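Local coordinates for protein aclacinomycin oxidoreductase (AknOx) (Streptomyces galilaeus, PDB 2IPI) that binds FAD bicovalently and oxidises the terminal sugar of aclacinomycin N to give aclacinomycin A and then aclacinomycin Y, at residues A[303-308]-A[321-326]; A[268-273]-A[375-380]; A[248-253]-A[345-350]; A[279-284]-A[402-407]; A[174-179]-A[239-244]. All blocks are in the same frame, centred on the assembly; numbering follows the deposited sequence.

Contact 1: A[303-308]-A[321-326]; sequences ILLDIQ and NDFVAA
F323, on helix 316-327, sends its phenyl ring down onto strand 302-310, where it meets L305 and I307. The helix and strand segments run nearly antiparallel, at 153°, with their axes 10.6 Å apart at closest approach. The side chain can be followed outward. CB leaves the helix toward the strand, and CG lies anti to the backbone N (chi1 162°), which carries the ring away from its own backbone N and beside the carbonyl carbon, into the layer between helix and sheet. CD1 comes first: it meets I307 CD1 at 4.0 Å, and this methyl lies at the ring edge, near the ring plane. One atom further out, CE1 touches L305 CD1 at 4.0 Å, and CZ at the far end is 4.1 Å from the same L305 methyl, which approaches obliquely. The aromatic ring thus spans two strand residues whose side chains leave the same side of the sheet, with L305 reaching it head-on and I307 sliding past it in the opposite direction. V324, the next helix residue, adds a looser touch, CG1 to I307 CD1 at 4.5 Å. The packing is apolar; L305, I307 and F323 are buried, V324 partly exposed. W275, from helix 262-278, meets the F323 ring with planes at about 40°, and M289 also touches it, which continues the apolar layer toward helix 262-278. Helix 316-327 leads from strand 302-310 to the parallel strand 336-342, with strand 248-256 lying between the two, so the arrangement is the strand-to-helix packing of a beta-alpha-beta crossover that skips one strand of an antiparallel sheet.

Contact 2: A[268-273]-A[375-380]; sequences IIDNHG and AQAATL
I269 of helix 262-278 and A377 of helix 374-385 bring together two crossover helices that lie against the seven-stranded sheet, each linking two parallel strands across an intervening one. The CA atoms of this pair are 6.7 Å apart, a close approach that the small alanine permits. The tight part is a single apolar touch. I269 CG2 is anti to the backbone N and CG1 lies beside it (chi1 -71°), so the short branch is the one that reaches the neighbouring helix. L380, one turn after A377, also points toward I269's helix but flanks the pair at longer range, L380 CD2 staying 4.6 Å from I269 CD1. W372 touches both I269 and L380 on this buried side, while L295 of strand 290-296 lies under I269. The other side is looser and partly open to solvent: D270 reaches over with its carboxylate end, yet makes no polar bond to the second helix. The interface buries 115 Å² and contains one close apolar touch, with no polar bond between the segments. At its centre the methyl carbons I269 CG2 and A377 CB stand 3.8 Å apart, and D270 OD1 lies 4.3 Å from that same A377 CB.

Contact 3: A[248-253]-A[345-350]; sequences TLRHIV and LRATLA
T248 and R250, alternate residues of strand 248-256, both point their side chains at A347 of the short helix 344-348, and the methyl of A347 rests against both. T248 holds its hydroxyl anti to the carbonyl carbon (chi1 -61°), with CG2 anti to the backbone N. In this rotamer the branch point itself faces the helix: CB lies 3.9 Å from A347 CB, and the hydroxyl OG1 is equally close to that A347 CB at 3.9 Å. R250 starts out extended, with CG anti to the backbone N (chi1 -159°), and continues straight through chi2. The bend at chi3 (-61°) then turns the guanidinium so that its edge meets A347, NH2 lying 4.0 Å from A347 CB with the methyl near the guanidinium plane. The other terminal nitrogen, NH1, turns toward D306 on the neighbouring strand, forming a long and weak ion pair. NH2 also stands 4.1 Å from A347 O, too far for a hydrogen bond, although the carbonyl end of the helix, which finishes at T348, may still attract the positive charge slightly. L249 and H251, between and beyond these residues, face the other side of the sheet, against helix 316-327. Elsewhere on the short helix, L345 and T348 touch Y137 and Y133 of helix 129-140. The small helix thus lies at the junction between the seven-stranded sheet and helix 129-140 of the FAD-binding part, with the R250 side chain about 11 Å from the bound aclacinomycin ligand, a two-part architecture in keeping with the berberine-bridge-enzyme-like family.

Contact 4: A[279-284]-A[402-407]; sequences NSAAGT and KVNSVP
A281 and N404 make the closest meeting between these two surface-loop segments, and it is a van der Waals contact. A281 CB lies 3.9 Å from N404 CB and also 3.9 Å from N404 ND2, so the alanine methyl rests against both the root and the amide nitrogen of the asparagine. N404 has CG anti to its carbonyl carbon (chi1 -74°), which puts the amide beside its own backbone N and brings ND2 level with the methyl. A282 O approaches K402 N only to 4.2 Å, too long for a bond. K402 starts away from the other loop and its side chain only skirts it, no closer than 4.9 Å (K402 CB to A282 O).

None of the hydrogen bonds is between the two segments themselves. Within 402-407, K402 O accepts two donors from one residue, S405 OG at 2.9 Å and S405 N at 3.1 Å, both from the same face of the carbonyl plane. The hydroxyl sits 38° out of that plane, and the C=O...OG angle is 106°. N404 ND2 to S418 O braces the second loop internally, while S280 OG to Y399 O links the first loop to the start of the second, just ahead of 402-407. The first loop joins helix 262-278 to strand 290-296, the second joins strands 391-398 and 420-428, and a backbone bond from K402 to R168 ties the latter to helix 167-170.

Contact 5: A[174-179]-A[239-244]; sequences ADHLYA and QLLPKA
H176, just ahead of strand 177-185, and L241, in the loop before strand 248-256, bring their CA atoms to 7.6 Å, so side chains rather than backbones bridge the gap. H176 carries the contact. With CG anti to the carbonyl carbon (chi1 -60°), its imidazole reaches P242. CE1 meets P242 CG at 3.9 Å, and the flank of the same pyrrolidine comes near as well, P242 CD lying 4.1 Å from H176 ND1. The two side chains cross obliquely. Nearer the backbone, L241 leans in with a methyl, CD2, placed 4.1 Å from H176 CB. L241 and P242 thus cover the histidine from its root to its ring, while F227 of strand 221-227 touches L241 from the sheet. Just along the strand, Y178 and A179 both face W226 in a classic beta bulge of the FAD-binding domain's antiparallel sheet. Both imidazole nitrogens are engaged elsewhere: ND1 is bonded to T229 OG1 and NE2 to D170 O. A carbonyl oxygen can only accept, so NE2 is probably protonated. The two bonds fix the rotation of the ring, leaving CE1 and the adjoining flank to the proline. A buried polar ring therefore offers an apolar surface here, and the linker to the substrate domain is seated by van der Waals packing against a histidine whose polar atoms are already satisfied.

In the fold
Following the chain from the N terminus, contact 5 closes first, tying the start of strand 177-185 in the FAD-binding part to the linker that leads into the substrate-domain sheet. Contact 3 opens directly afterwards on strand 248-256, then contact 2 on helix 262-278 and contact 4 in the loop behind it. Contact 1 opens and closes while all three remain open, joining a strand to the helix that follows. Contacts 3, 2 and 4 then close in that order, so each pair of them crosses. Contacts 1 and 3 share neighbouring strands, linked by backbone hydrogen bonds; contact 2 joins helices packed on the sheet; contact 4 touches contact 5 where V406 meets D175, near the domain boundary.

Contact 1: A[303-308]-A[321-326]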
# COMPACT_ATOMS: atom_id res chain seq x y z
N ILE A 303 8.13 -20.05 -9.76
CA ILE A 303 7.08 -19.05 -9.70
C ILE A 303 5.96 -19.60 -8.82
O ILE A 303 5.67 -20.80 -8.80
CB ILE A 303 6.50 -18.66 -11.06
CG1 ILE A 303 5.86 -19.81 -11.84
CG2 ILE A 303 7.56 -17.97 -11.92
CD1 ILE A 303 5.14 -19.40 -13.09
N LEU A 304 5.33 -18.72 -8.05
CA LEU A 304 4.37 -19.24 -7.07
C LEU A 304 3.08 -18.43 -7.07
O LEU A 304 3.08 -17.20 -6.99
CB LEU A 304 5.05 -19.25 -5.71
CG LEU A 304 4.31 -19.70 -4.46
CD1 LEU A 304 5.33 -20.31 -3.50
CD2 LEU A 304 3.59 -18.54 -3.82
N LEU A 305 1.97 -19.13 -7.17
CA LEU A 305 0.64 -18.54 -7.11
C LEU A 305 0.06 -18.80 -5.71
O LEU A 305 -0.20 -19.96 -5.40
CB LEU A 305 -0.23 -19.15 -8.19
CG LEU A 305 -1.31 -18.41 -8.97
CD1 LEU A 305 -2.63 -19.19 -8.97
CD2 LEU A 305 -1.52 -17.00 -8.45
N ASP A 306 -0.12 -17.76 -4.91
CA ASP A 306 -0.58 -17.88 -3.53
C ASP A 306 -2.01 -17.39 -3.39
O ASP A 306 -2.30 -16.20 -3.43
CB ASP A 306 0.37 -17.13 -2.60
CG ASP A 306 0.07 -17.31 -1.12
OD1 ASP A 306 0.87 -16.81 -0.30
OD2 ASP A 306 -0.94 -17.94 -0.76
N ILE A 307 -2.95 -18.31 -3.21
CA ILE A 307 -4.37 -18.00 -3.28
C ILE A 307 -5.08 -18.20 -1.95
O ILE A 307 -4.75 -19.10 -1.16
CB ILE A 307 -5.01 -18.87 -4.39
CG1 ILE A 307 -6.19 -19.72 -3.90
CG2 ILE A 307 -3.99 -19.75 -5.11
CD1 ILE A 307 -6.80 -20.56 -5.01
N GLN A 308 -6.06 -17.35 -1.63
CA GLN A 308 -6.75 -17.60 -0.36
C GLN A 308 -8.23 -17.21 -0.45
O GLN A 308 -8.60 -16.43 -1.33
CB GLN A 308 -6.06 -16.87 0.79
CG GLN A 308 -6.26 -15.36 0.80
CD GLN A 308 -5.30 -14.65 1.73
OE1 GLN A 308 -5.43 -14.69 2.96
NE2 GLN A 308 -4.32 -13.99 1.11
N ASN A 321 -9.93 -24.77 -6.82
CA ASN A 321 -9.25 -25.58 -7.85
C ASN A 321 -9.81 -25.25 -9.24
O ASN A 321 -9.14 -25.48 -10.24
CB ASN A 321 -9.31 -27.08 -7.58
CG ASN A 321 -10.21 -27.48 -6.45
OD1 ASN A 321 -11.43 -27.37 -6.57
ND2 ASN A 321 -9.62 -27.97 -5.35
N ASP A 322 -11.02 -24.70 -9.32
CA ASP A 322 -11.58 -24.29 -10.61
C ASP A 322 -10.78 -23.12 -11.19
O ASP A 322 -10.61 -23.00 -12.40
CB ASP A 322 -13.05 -23.92 -10.49
CG ASP A 322 -14.01 -25.08 -10.65
OD1 ASP A 322 -13.59 -26.25 -10.75
OD2 ASP A 322 -15.24 -24.83 -10.66
N PHE A 323 -10.28 -22.25 -10.32
CA PHE A 323 -9.48 -21.11 -10.75
C PHE A 323 -8.12 -21.59 -11.25
O PHE A 323 -7.77 -21.30 -12.40
CB PHE A 323 -9.35 -20.11 -9.60
CG PHE A 323 -8.23 -19.08 -9.70
CD1 PHE A 323 -7.39 -18.89 -8.61
CD2 PHE A 323 -8.03 -18.32 -10.85
CE1 PHE A 323 -6.38 -17.94 -8.64
CE2 PHE A 323 -7.01 -17.38 -10.90
CZ PHE A 323 -6.17 -17.21 -9.80
N VAL A 324 -7.35 -22.32 -10.45
CA VAL A 324 -6.05 -22.77 -10.96
C VAL A 324 -6.24 -23.63 -12.21
O VAL A 324 -5.40 -23.60 -13.11
CB VAL A 324 -5.23 -23.54 -9.93
CG1 VAL A 324 -5.37 -22.93 -8.53
CG2 VAL A 324 -5.64 -25.00 -9.89
N ALA A 325 -7.34 -24.39 -12.27
CA ALA A 325 -7.57 -25.17 -13.49
C ALA A 325 -7.73 -24.23 -14.68
O ALA A 325 -7.43 -24.55 -15.83
CB ALA A 325 -8.76 -26.10 -13.32
N ALA A 326 -8.21 -23.01 -14.41
CA ALA A 326 -8.30 -22.04 -15.51
C ALA A 326 -6.92 -21.46 -15.79
O ALA A 326 -6.54 -21.18 -16.93
CB ALA A 326 -9.31 -20.95 -15.19

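Contact 2: A[268-273]-A[375-380]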
# COMPACT_ATOMS: atom_id res chain seq x y z
N ILE A 268 0.11 -19.29 -19.09
CA ILE A 268 -0.16 -19.05 -17.68
C ILE A 268 -0.49 -17.58 -17.49
O ILE A 268 -1.51 -17.22 -16.89
CB ILE A 268 1.04 -19.47 -16.81
CG1 ILE A 268 1.04 -20.96 -16.45
CG2 ILE A 268 1.15 -18.65 -15.53
CD1 ILE A 268 2.30 -21.42 -15.75
N ILE A 269 0.39 -16.73 -18.02
CA ILE A 269 0.12 -15.29 -17.97
C ILE A 269 -1.22 -14.97 -18.62
O ILE A 269 -2.09 -14.34 -18.04
CB ILE A 269 1.23 -14.48 -18.66
CG1 ILE A 269 2.54 -14.46 -17.88
CG2 ILE A 269 0.74 -13.07 -18.97
CD1 ILE A 269 2.51 -13.73 -16.57
N ASP A 270 -1.37 -15.41 -19.87
CA ASP A 270 -2.57 -15.05 -20.62
C ASP A 270 -3.82 -15.63 -19.97
O ASP A 270 -4.86 -14.96 -19.93
CB ASP A 270 -2.43 -15.49 -22.08
CG ASP A 270 -1.33 -14.71 -22.79
OD1 ASP A 270 -0.91 -13.66 -22.26
OD2 ASP A 270 -0.88 -15.16 -23.87
N ASN A 271 -3.67 -16.87 -19.49
CA ASN A 271 -4.76 -17.51 -18.75
C ASN A 271 -5.11 -16.72 -17.48
O ASN A 271 -6.29 -16.42 -17.27
CB ASN A 271 -4.39 -18.96 -18.41
CG ASN A 271 -4.52 -19.91 -19.58
OD1 ASN A 271 -4.86 -19.57 -20.71
ND2 ASN A 271 -4.25 -21.19 -19.30
N HIS A 272 -4.14 -16.40 -16.65
CA HIS A 272 -4.38 -15.62 -15.42
C HIS A 272 -5.16 -14.34 -15.72
O HIS A 272 -6.18 -14.07 -15.07
CB HIS A 272 -3.06 -15.32 -14.72
CG HIS A 272 -3.01 -14.29 -13.66
ND1 HIS A 272 -2.92 -14.63 -12.33
CD2 HIS A 272 -3.01 -12.93 -13.66
CE1 HIS A 272 -2.87 -13.55 -11.56
NE2 HIS A 272 -2.93 -12.50 -12.35
N GLY A 273 -4.64 -13.55 -16.66
CA GLY A 273 -5.21 -12.29 -17.06
C GLY A 273 -6.58 -12.37 -17.70
O GLY A 273 -7.43 -11.51 -17.46
N ALA A 375 3.27 -9.18 -26.21
CA ALA A 375 4.64 -8.68 -26.13
C ALA A 375 5.08 -8.43 -24.69
O ALA A 375 6.20 -8.76 -24.32
CB ALA A 375 4.75 -7.40 -26.95
N GLN A 376 4.19 -7.86 -23.88
CA GLN A 376 4.54 -7.60 -22.48
C GLN A 376 4.80 -8.92 -21.75
O GLN A 376 5.78 -9.06 -21.02
CB GLN A 376 3.44 -6.79 -21.80
CG GLN A 376 3.45 -5.31 -22.17
CD GLN A 376 2.16 -4.59 -21.80
OE1 GLN A 376 2.23 -3.50 -21.22
NE2 GLN A 376 1.02 -5.17 -22.13
N ALA A 377 3.95 -9.92 -21.96
CA ALA A 377 4.17 -11.23 -21.37
C ALA A 377 5.57 -11.76 -21.70
O ALA A 377 6.21 -12.41 -20.87
CB ALA A 377 3.11 -12.20 -21.86
N ALA A 378 6.00 -11.43 -22.92
CA ALA A 378 7.27 -11.93 -23.44
C ALA A 378 8.45 -11.17 -22.85
O ALA A 378 9.51 -11.77 -22.65
CB ALA A 378 7.29 -11.85 -24.95
N THR A 379 8.26 -9.88 -22.59
CA THR A 379 9.21 -9.01 -21.90
C THR A 379 9.46 -9.58 -20.50
O THR A 379 10.60 -9.70 -20.04
CB THR A 379 8.68 -7.57 -21.77
OG1 THR A 379 8.66 -6.94 -23.06
CG2 THR A 379 9.58 -6.72 -20.89
N LEU A 380 8.35 -9.94 -19.87
CA LEU A 380 8.31 -10.58 -18.56
C LEU A 380 9.16 -11.84 -18.56
O LEU A 380 10.12 -11.96 -17.80
CB LEU A 380 6.87 -10.91 -18.18
CG LEU A 380 6.28 -10.25 -16.94
CD1 LEU A 380 7.13 -9.08 -16.48
CD2 LEU A 380 4.86 -9.79 -17.20

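Contact 3: A[248-253]-A[345-350]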
# COMPACT_ATOMS: atom_id res chain seq x y z
N THR A 248 -9.38 -19.20 6.91
CA THR A 248 -8.66 -18.96 5.67
C THR A 248 -8.21 -20.28 5.04
O THR A 248 -7.33 -20.95 5.58
CB THR A 248 -7.40 -18.09 5.89
OG1 THR A 248 -7.75 -16.80 6.42
CG2 THR A 248 -6.66 -17.84 4.58
N LEU A 249 -8.79 -20.62 3.90
CA LEU A 249 -8.35 -21.77 3.10
C LEU A 249 -7.29 -21.31 2.09
O LEU A 249 -7.54 -20.39 1.32
CB LEU A 249 -9.52 -22.42 2.37
CG LEU A 249 -9.18 -23.38 1.23
CD1 LEU A 249 -8.18 -24.45 1.64
CD2 LEU A 249 -10.45 -24.05 0.70
N ARG A 250 -6.13 -21.96 2.10
CA ARG A 250 -5.04 -21.57 1.22
C ARG A 250 -4.56 -22.68 0.29
O ARG A 250 -4.40 -23.84 0.69
CB ARG A 250 -3.85 -21.08 2.06
CG ARG A 250 -2.89 -20.20 1.27
CD ARG A 250 -1.69 -19.82 2.14
NE ARG A 250 -2.10 -19.06 3.32
CZ ARG A 250 -2.28 -17.74 3.34
NH1 ARG A 250 -2.11 -17.00 2.26
NH2 ARG A 250 -2.66 -17.15 4.48
N HIS A 251 -4.33 -22.32 -0.97
CA HIS A 251 -3.61 -23.17 -1.91
C HIS A 251 -2.36 -22.41 -2.39
O HIS A 251 -2.49 -21.30 -2.91
CB HIS A 251 -4.37 -23.57 -3.17
CG HIS A 251 -5.65 -24.32 -2.98
ND1 HIS A 251 -6.34 -24.89 -4.01
CD2 HIS A 251 -6.36 -24.59 -1.86
CE1 HIS A 251 -7.43 -25.48 -3.54
NE2 HIS A 251 -7.46 -25.31 -2.23
N ILE A 252 -1.19 -22.99 -2.20
CA ILE A 252 0.02 -22.52 -2.88
C ILE A 252 0.36 -23.49 -4.01
O ILE A 252 0.60 -24.67 -3.76
CB ILE A 252 1.20 -22.35 -1.91
CG1 ILE A 252 2.55 -22.20 -2.62
CG2 ILE A 252 1.25 -23.49 -0.90
CD1 ILE A 252 3.71 -22.94 -2.00
N VAL A 253 0.33 -22.95 -5.21
CA VAL A 253 0.59 -23.61 -6.48
C VAL A 253 1.96 -23.18 -7.00
O VAL A 253 2.21 -21.98 -7.16
CB VAL A 253 -0.50 -23.22 -7.51
CG1 VAL A 253 -0.41 -24.05 -8.78
CG2 VAL A 253 -1.88 -23.35 -6.89
N LEU A 345 -7.29 -15.26 12.11
CA LEU A 345 -6.28 -14.38 12.69
C LEU A 345 -4.88 -14.98 12.59
O LEU A 345 -3.91 -14.32 12.24
CB LEU A 345 -6.58 -14.02 14.16
CG LEU A 345 -5.55 -13.00 14.70
CD1 LEU A 345 -5.80 -11.64 14.06
CD2 LEU A 345 -5.59 -12.89 16.22
N ARG A 346 -4.78 -16.27 12.90
CA ARG A 346 -3.49 -16.95 12.84
C ARG A 346 -2.88 -16.80 11.45
O ARG A 346 -1.71 -16.43 11.31
CB ARG A 346 -3.67 -18.42 13.20
CG ARG A 346 -2.51 -19.32 12.78
CD ARG A 346 -2.30 -20.52 13.68
NE ARG A 346 -0.97 -20.55 14.27
CZ ARG A 346 -0.37 -21.59 14.82
NH1 ARG A 346 -0.95 -22.79 14.90
NH2 ARG A 346 0.85 -21.47 15.33
N ALA A 347 -3.68 -17.09 10.43
CA ALA A 347 -3.19 -17.02 9.05
C ALA A 347 -2.75 -15.59 8.71
O ALA A 347 -1.71 -15.37 8.08
CB ALA A 347 -4.26 -17.53 8.11
N THR A 348 -3.55 -14.64 9.16
CA THR A 348 -3.41 -13.21 9.03
C THR A 348 -2.13 -12.67 9.68
O THR A 348 -1.58 -11.69 9.16
CB THR A 348 -4.62 -12.49 9.68
OG1 THR A 348 -5.84 -12.93 9.07
CG2 THR A 348 -4.53 -10.99 9.45
N LEU A 349 -1.68 -13.26 10.77
CA LEU A 349 -0.58 -12.73 11.57
C LEU A 349 0.72 -13.47 11.30
O LEU A 349 1.66 -13.46 12.11
CB LEU A 349 -0.89 -12.82 13.06
CG LEU A 349 -1.91 -11.83 13.63
CD1 LEU A 349 -2.17 -12.09 15.10
CD2 LEU A 349 -1.43 -10.40 13.43
N ALA A 350 0.85 -14.14 10.16
CA ALA A 350 2.13 -14.74 9.81
C ALA A 350 3.16 -13.68 9.44
O ALA A 350 3.01 -12.92 8.48
CB ALA A 350 1.96 -15.71 8.64

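Contact 4: A[279-284]-A[402-407]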
# COMPACT_ATOMS: atom_id res chain seq x y z
N ASN A 279 -13.74 -12.25 -13.93
CA ASN A 279 -14.21 -12.57 -12.59
C ASN A 279 -13.82 -11.60 -11.50
O ASN A 279 -12.82 -11.82 -10.82
CB ASN A 279 -13.65 -13.95 -12.22
CG ASN A 279 -14.68 -14.90 -11.66
OD1 ASN A 279 -14.76 -15.04 -10.44
ND2 ASN A 279 -15.46 -15.53 -12.54
N SER A 280 -14.60 -10.54 -11.29
CA SER A 280 -14.39 -9.73 -10.09
C SER A 280 -15.58 -8.81 -9.80
O SER A 280 -16.72 -9.25 -9.75
CB SER A 280 -13.14 -8.87 -10.19
OG SER A 280 -12.94 -8.19 -8.95
N ALA A 281 -15.24 -7.54 -9.61
CA ALA A 281 -16.02 -6.34 -9.40
C ALA A 281 -17.52 -6.60 -9.25
O ALA A 281 -18.28 -6.28 -10.17
CB ALA A 281 -15.75 -5.38 -10.56
N ALA A 282 -17.93 -7.14 -8.11
CA ALA A 282 -19.31 -7.41 -7.73
C ALA A 282 -19.36 -8.01 -6.33
O ALA A 282 -18.44 -7.83 -5.54
CB ALA A 282 -20.03 -8.32 -8.72
N GLY A 283 -20.41 -8.74 -5.95
CA GLY A 283 -20.43 -9.27 -4.59
C GLY A 283 -20.67 -10.77 -4.62
O GLY A 283 -21.60 -11.25 -3.97
N THR A 284 -19.84 -11.46 -5.39
CA THR A 284 -19.92 -12.87 -5.73
C THR A 284 -18.97 -13.75 -4.94
O THR A 284 -18.11 -13.20 -4.26
CB THR A 284 -19.57 -13.04 -7.23
OG1 THR A 284 -18.21 -12.62 -7.43
CG2 THR A 284 -20.46 -12.17 -8.11
N LYS A 402 -15.29 -5.11 -4.99
CA LYS A 402 -16.02 -4.01 -4.38
C LYS A 402 -15.28 -2.68 -4.57
O LYS A 402 -15.95 -1.65 -4.54
CB LYS A 402 -16.26 -4.33 -2.91
CG LYS A 402 -17.08 -3.32 -2.13
CD LYS A 402 -18.55 -3.67 -2.11
CE LYS A 402 -18.79 -4.85 -1.15
NZ LYS A 402 -20.20 -5.34 -1.33
N VAL A 403 -13.96 -2.65 -4.70
CA VAL A 403 -13.30 -1.36 -4.89
C VAL A 403 -13.86 -0.63 -6.10
O VAL A 403 -13.88 0.60 -6.16
CB VAL A 403 -11.78 -1.50 -5.06
CG1 VAL A 403 -11.42 -2.19 -6.36
CG2 VAL A 403 -11.12 -0.13 -5.02
N ASN A 404 -14.31 -1.41 -7.10
CA ASN A 404 -14.73 -0.82 -8.36
C ASN A 404 -16.18 -0.35 -8.34
O ASN A 404 -16.75 -0.06 -9.39
CB ASN A 404 -14.55 -1.86 -9.50
CG ASN A 404 -13.10 -2.03 -9.86
OD1 ASN A 404 -12.19 -1.52 -9.20
ND2 ASN A 404 -12.84 -2.77 -10.95
N SER A 405 -16.74 -0.28 -7.15
CA SER A 405 -18.15 0.03 -6.94
C SER A 405 -18.29 1.50 -6.53
O SER A 405 -19.36 2.08 -6.66
CB SER A 405 -18.79 -0.86 -5.87
OG SER A 405 -18.40 -2.23 -5.93
N VAL A 406 -17.21 2.09 -6.04
CA VAL A 406 -17.15 3.50 -5.69
C VAL A 406 -16.81 4.39 -6.88
O VAL A 406 -15.86 4.08 -7.61
CB VAL A 406 -16.03 3.70 -4.64
CG1 VAL A 406 -15.90 5.16 -4.24
CG2 VAL A 406 -16.28 2.81 -3.43
N PRO A 407 -17.50 5.48 -7.13
CA PRO A 407 -17.10 6.43 -8.19
C PRO A 407 -15.69 6.96 -7.99
O PRO A 407 -15.27 7.32 -6.89
CB PRO A 407 -18.13 7.56 -8.05
CG PRO A 407 -19.32 6.87 -7.46
CD PRO A 407 -18.73 5.93 -6.44

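Contact 5: A[174-179]-A[239-244]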
# COMPACT_ATOMS: atom_id res chain seq x y z
N ALA A 174 -9.83 2.75 3.04
CA ALA A 174 -10.33 4.11 3.09
C ALA A 174 -11.80 4.21 2.69
O ALA A 174 -12.42 5.28 2.81
CB ALA A 174 -9.47 5.00 2.22
N ASP A 175 -12.35 3.10 2.23
CA ASP A 175 -13.78 2.92 2.03
C ASP A 175 -14.55 2.70 3.32
O ASP A 175 -15.76 2.45 3.28
CB ASP A 175 -14.01 1.73 1.06
CG ASP A 175 -13.74 2.20 -0.36
OD1 ASP A 175 -13.88 3.43 -0.53
OD2 ASP A 175 -13.42 1.41 -1.27
N HIS A 176 -13.83 2.76 4.44
CA HIS A 176 -14.37 2.55 5.79
C HIS A 176 -13.83 3.60 6.74
O HIS A 176 -13.86 3.51 7.96
CB HIS A 176 -14.07 1.12 6.27
CG HIS A 176 -14.69 0.11 5.34
ND1 HIS A 176 -15.96 -0.41 5.52
CD2 HIS A 176 -14.22 -0.46 4.20
CE1 HIS A 176 -16.22 -1.26 4.54
NE2 HIS A 176 -15.18 -1.30 3.72
N LEU A 177 -13.30 4.68 6.16
CA LEU A 177 -12.82 5.82 6.91
C LEU A 177 -13.95 6.81 7.22
O LEU A 177 -14.50 7.40 6.28
CB LEU A 177 -11.79 6.59 6.10
CG LEU A 177 -10.85 7.56 6.78
CD1 LEU A 177 -10.08 6.94 7.93
CD2 LEU A 177 -9.85 8.09 5.75
N TYR A 178 -14.26 6.97 8.49
CA TYR A 178 -15.25 7.95 8.92
C TYR A 178 -14.59 9.29 9.22
O TYR A 178 -15.09 10.33 8.79
CB TYR A 178 -16.02 7.47 10.16
CG TYR A 178 -16.88 8.55 10.78
CD1 TYR A 178 -16.55 9.08 12.02
CD2 TYR A 178 -18.01 9.03 10.13
CE1 TYR A 178 -17.34 10.08 12.59
CE2 TYR A 178 -18.80 10.02 10.68
CZ TYR A 178 -18.45 10.53 11.91
OH TYR A 178 -19.23 11.52 12.48
N ALA A 179 -13.48 9.30 9.95
CA ALA A 179 -12.94 10.60 10.37
C ALA A 179 -11.44 10.56 10.64
O ALA A 179 -10.87 9.49 10.89
CB ALA A 179 -13.66 11.08 11.62
N GLN A 239 -21.29 -4.95 14.24
CA GLN A 239 -21.98 -4.86 12.96
C GLN A 239 -21.67 -3.52 12.29
O GLN A 239 -22.37 -3.15 11.35
CB GLN A 239 -23.49 -4.99 13.09
CG GLN A 239 -24.01 -6.33 13.56
CD GLN A 239 -25.49 -6.45 13.25
OE1 GLN A 239 -25.91 -6.70 12.12
NE2 GLN A 239 -26.30 -6.27 14.29
N LEU A 240 -20.63 -2.85 12.78
CA LEU A 240 -20.30 -1.51 12.26
C LEU A 240 -19.11 -1.56 11.32
O LEU A 240 -18.76 -0.55 10.69
CB LEU A 240 -20.07 -0.51 13.40
CG LEU A 240 -21.34 -0.07 14.14
CD1 LEU A 240 -21.08 1.11 15.06
CD2 LEU A 240 -22.46 0.24 13.16
N LEU A 241 -18.45 -2.71 11.20
CA LEU A 241 -17.41 -2.89 10.18
C LEU A 241 -17.48 -4.35 9.72
O LEU A 241 -18.09 -5.16 10.44
CB LEU A 241 -16.01 -2.55 10.66
CG LEU A 241 -15.57 -1.19 11.16
CD1 LEU A 241 -14.34 -1.30 12.05
CD2 LEU A 241 -15.25 -0.36 9.93
N PRO A 242 -16.89 -4.73 8.59
CA PRO A 242 -17.00 -6.12 8.12
C PRO A 242 -16.47 -7.12 9.14
O PRO A 242 -15.50 -6.90 9.86
CB PRO A 242 -16.12 -6.12 6.86
CG PRO A 242 -16.27 -4.69 6.38
CD PRO A 242 -16.06 -3.91 7.67
N LYS A 243 -17.17 -8.26 9.16
CA LYS A 243 -16.81 -9.37 10.02
C LYS A 243 -15.71 -10.24 9.42
O LYS A 243 -15.74 -10.52 8.22
CB LYS A 243 -18.02 -10.28 10.28
CG LYS A 243 -18.32 -10.40 11.77
CD LYS A 243 -19.04 -9.14 12.24
CE LYS A 243 -20.54 -9.42 12.39
NZ LYS A 243 -20.84 -9.81 13.80
N ALA A 244 -14.77 -10.67 10.25
CA ALA A 244 -13.69 -11.53 9.80
C ALA A 244 -14.24 -12.82 9.20
O ALA A 244 -15.31 -13.26 9.60
CB ALA A 244 -12.70 -11.83 10.92